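PDB 5Z48: pyrrolidone-carboxylate peptidase from Deinococcus radiodurans R1, which removes pyroglutamate (5-oxoproline) from the N-terminus of peptides, acting as a cysteine exopeptidase that generally spares bonds to a following proline. Local coordinates for residues L7-E12 against V68-L73. Residues are numbered along the deposited sequence; the frame is centred on the assembly and turned at random.
Sequences LLTGFE and VLLTGL. With PCA (pyroglutamic acid), chain I.
In the central sheet of the pyroglutamyl peptidase fold, residues 7-11 and 68-73, parts of the neighbouring parallel strands 5-11 and 67-73, meet in register and end at the substrate pocket. Leu69 N donates to Leu7 O at 2.8 Å, nearly straight, and Leu69 O receives the amide of Thr9. The ladder then doubles up at Thr9 O, which takes two donors from Thr71: the backbone N lies above the carbonyl plane, whereas OG1, 2.8 Å from Thr9 O, sits in that plane on a lone pair. With chi1 at 76°, the Thr71 hydroxyl stands between its own N and carbonyl carbon, near its own amide, while CG2 meets Leu8 CD1 at 3.8 Å. Replacing Thr71 with alanine is likely to deprive Thr9 O of its in-plane donor and to open a gap beside Leu8 CD1. On the face that carries Leu7, Thr9 and Leu70 lie side by side, and a water links Thr9 OG1 to Thr71 O, donating to the latter at 2.7 Å. Beyond this bridge, one face of the Phe11 ring covers pyroglutamate CG, 3.6 Å from Phe11 CG, and Leu73 grips the lactam by its backbone, its N donating to OE and its O accepting from the ligand N (2.8 Å). His171 and Cys146, probably catalytic, also hydrogen-bond the ligand, in a pocket at the C-terminal ends of parallel strands, as is usual in alpha/beta enzymes.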
ATOM      1  N   LEU B   7     -12.657  -9.268  30.995  1.00 12.78           N
ATOM      2  CA  LEU B   7     -11.492 -10.095  30.677  1.00 12.11           C
ATOM      3  C   LEU B   7     -10.748  -9.480  29.505  1.00 12.33           C
ATOM      4  O   LEU B   7     -11.328  -9.309  28.442  1.00 11.04           O
ATOM      5  CB  LEU B   7     -11.928 -11.526  30.342  1.00 12.99           C
ATOM      6  CG  LEU B   7     -10.815 -12.464  29.831  1.00 12.63           C
ATOM      7  CD1 LEU B   7      -9.773 -12.672  30.912  1.00 14.66           C
ATOM      8  CD2 LEU B   7     -11.412 -13.837  29.405  1.00 13.99           C
ATOM      9  N   LEU B   8      -9.471  -9.147  29.693  1.00 10.78           N
ATOM     10  CA  LEU B   8      -8.645  -8.521  28.664  1.00 10.42           C
ATOM     11  C   LEU B   8      -7.491  -9.451  28.346  1.00  8.78           C
ATOM     12  O   LEU B   8      -6.765  -9.835  29.247  1.00 11.03           O
ATOM     13  CB  LEU B   8      -8.116  -7.178  29.170  1.00 11.76           C
ATOM     14  CG  LEU B   8      -7.079  -6.482  28.277  1.00 11.21           C
ATOM     15  CD1 LEU B   8      -7.656  -6.175  26.866  1.00 12.62           C
ATOM     16  CD2 LEU B   8      -6.607  -5.191  28.936  1.00 12.46           C
ATOM     17  N   THR B   9      -7.343  -9.874  27.073  1.00 11.50           N
ATOM     18  CA  THR B   9      -6.208 -10.744  26.750  1.00 10.24           C
ATOM     19  C   THR B   9      -5.309 -10.099  25.699  1.00  9.80           C
ATOM     20  O   THR B   9      -5.748  -9.267  24.911  1.00 10.90           O
ATOM     21  CB  THR B   9      -6.663 -12.128  26.260  1.00 10.41           C
ATOM     22  OG1 THR B   9      -7.347 -12.025  24.993  1.00 12.65           O
ATOM     23  CG2 THR B   9      -7.622 -12.758  27.240  1.00 11.06           C
ATOM     24  N   GLY B  10      -4.033 -10.492  25.726  1.00 10.35           N
ATOM     25  CA  GLY B  10      -3.089 -10.174  24.664  1.00 10.64           C
ATOM     26  C   GLY B  10      -2.339 -11.443  24.300  1.00 11.73           C
ATOM     27  O   GLY B  10      -2.530 -12.485  24.915  1.00 12.38           O
ATOM     28  N   PHE B  11      -1.499 -11.332  23.273  1.00 11.34           N
ATOM     29  CA  PHE B  11      -0.721 -12.470  22.802  1.00 11.11           C
ATOM     30  C   PHE B  11       0.777 -12.239  23.003  1.00 12.67           C
ATOM     31  O   PHE B  11       1.257 -11.101  22.979  1.00 12.41           O
ATOM     32  CB  PHE B  11      -0.966 -12.759  21.284  1.00 11.47           C
ATOM     33  CG  PHE B  11      -2.175 -13.577  20.996  1.00  9.72           C
ATOM     34  CD1 PHE B  11      -2.162 -14.943  21.173  1.00 10.78           C
ATOM     35  CD2 PHE B  11      -3.351 -12.970  20.522  1.00 12.06           C
ATOM     36  CE1 PHE B  11      -3.267 -15.725  20.882  1.00 11.79           C
ATOM     37  CE2 PHE B  11      -4.484 -13.753  20.208  1.00 13.27           C
ATOM     38  CZ  PHE B  11      -4.450 -15.125  20.401  1.00 15.89           C
ATOM     39  N   GLU B  12       1.529 -13.345  23.146  1.00 13.69           N
ATOM     40  CA  GLU B  12       3.012 -13.333  23.170  1.00 15.48           C
ATOM     41  C   GLU B  12       3.619 -12.931  21.816  1.00 15.78           C
ATOM     42  O   GLU B  12       2.940 -12.943  20.783  1.00 14.87           O
ATOM     43  CB  GLU B  12       3.531 -14.707  23.549  1.00 18.02           C
ATOM     44  CG  GLU B  12       3.021 -15.202  24.881  1.00 21.20           C
ATOM     45  CD  GLU B  12       3.489 -16.619  25.208  1.00 27.76           C
ATOM     46  OE1 GLU B  12       4.228 -17.239  24.414  1.00 25.57           O
ATOM     47  OE2 GLU B  12       3.056 -17.131  26.263  1.00 35.35           O
ATOM     48  N   VAL B  68     -15.707  -9.361  27.359  1.00 10.97           N
ATOM     49  CA  VAL B  68     -14.466  -9.998  26.916  1.00 12.58           C
ATOM     50  C   VAL B  68     -13.865  -9.162  25.794  1.00 12.33           C
ATOM     51  O   VAL B  68     -14.494  -8.975  24.735  1.00 11.16           O
ATOM     52  CB  VAL B  68     -14.701 -11.451  26.450  1.00 11.24           C
ATOM     53  CG1 VAL B  68     -13.423 -12.105  25.942  1.00 12.45           C
ATOM     54  CG2 VAL B  68     -15.371 -12.272  27.571  1.00 12.68           C
ATOM     55  N   LEU B  69     -12.648  -8.656  26.023  1.00  9.81           N
ATOM     56  CA  LEU B  69     -11.877  -7.895  25.033  1.00  8.26           C
ATOM     57  C   LEU B  69     -10.584  -8.647  24.695  1.00  9.75           C
ATOM     58  O   LEU B  69      -9.618  -8.634  25.465  1.00 10.22           O
ATOM     59  CB  LEU B  69     -11.599  -6.471  25.540  1.00 11.05           C
ATOM     60  CG  LEU B  69     -10.890  -5.545  24.528  1.00 10.76           C
ATOM     61  CD1 LEU B  69     -11.625  -5.446  23.210  1.00 11.10           C
ATOM     62  CD2 LEU B  69     -10.780  -4.131  25.121  1.00 12.38           C
ATOM     63  N   LEU B  70     -10.550  -9.322  23.543  1.00 10.47           N
ATOM     64  CA  LEU B  70      -9.373 -10.048  23.096  1.00  8.93           C
ATOM     65  C   LEU B  70      -8.560  -9.122  22.186  1.00  8.92           C
ATOM     66  O   LEU B  70      -9.146  -8.483  21.291  1.00 10.11           O
ATOM     67  CB  LEU B  70      -9.807 -11.281  22.311  1.00  8.94           C
ATOM     68  CG  LEU B  70     -10.874 -12.172  22.977  1.00 10.89           C
ATOM     69  CD1 LEU B  70     -11.353 -13.193  21.880  1.00 14.21           C
ATOM     70  CD2 LEU B  70     -10.354 -12.907  24.181  1.00 12.36           C
ATOM     71  N   THR B  71      -7.249  -9.036  22.400  1.00  9.58           N
ATOM     72  CA  THR B  71      -6.426  -8.147  21.576  1.00  9.66           C
ATOM     73  C   THR B  71      -5.222  -8.887  20.979  1.00 10.28           C
ATOM     74  O   THR B  71      -4.742  -9.911  21.496  1.00 10.45           O
ATOM     75  CB  THR B  71      -5.937  -6.897  22.360  1.00 11.53           C
ATOM     76  OG1 THR B  71      -4.878  -7.212  23.259  1.00 11.37           O
ATOM     77  CG2 THR B  71      -7.092  -6.293  23.159  1.00 11.94           C
ATOM     78  N   GLY B  72      -4.676  -8.301  19.904  1.00 10.04           N
ATOM     79  CA  GLY B  72      -3.560  -8.932  19.223  1.00 10.27           C
ATOM     80  C   GLY B  72      -2.951  -7.949  18.250  1.00 10.25           C
ATOM     81  O   GLY B  72      -3.563  -6.924  17.909  1.00 10.14           O
ATOM     82  N   LEU B  73      -1.744  -8.307  17.780  1.00 11.15           N
ATOM     83  CA  LEU B  73      -1.007  -7.499  16.802  1.00 11.50           C
ATOM     84  C   LEU B  73      -1.499  -7.741  15.373  1.00 10.29           C
ATOM     85  O   LEU B  73      -1.701  -8.879  14.958  1.00 11.35           O
ATOM     86  CB  LEU B  73       0.469  -7.847  16.897  1.00 11.38           C
ATOM     87  CG  LEU B  73       1.433  -7.274  15.848  1.00 11.55           C
ATOM     88  CD1 LEU B  73       1.515  -5.759  15.895  1.00 12.43           C
ATOM     89  CD2 LEU B  73       2.823  -7.886  16.042  1.00 11.48           C
TER
HETATM   90  N   PCA I 302      -1.403 -11.481  15.920  1.00 12.52           N
HETATM   91  CA  PCA I 302      -1.571 -12.748  15.215  1.00 16.03           C
HETATM   92  CB  PCA I 302      -1.407 -13.878  16.245  1.00 15.03           C
HETATM   93  CG  PCA I 302      -0.973 -13.247  17.569  1.00 13.13           C
HETATM   94  CD  PCA I 302      -1.064 -11.770  17.288  1.00 10.05           C
HETATM   95  OE  PCA I 302      -0.846 -10.925  18.164  1.00 12.15           O
HETATM   96  C   PCA I 302      -2.912 -12.757  14.456  1.00 17.95           C
HETATM   97  O   PCA I 302      -3.572 -13.784  14.269  1.00 14.84           O
HETATM   98  OXT PCA I 302      -3.405 -11.675  14.027  1.00 21.19           O
HETATM   99  O   HOH W   1      -5.598 -12.073  22.867  1.00 13.49           O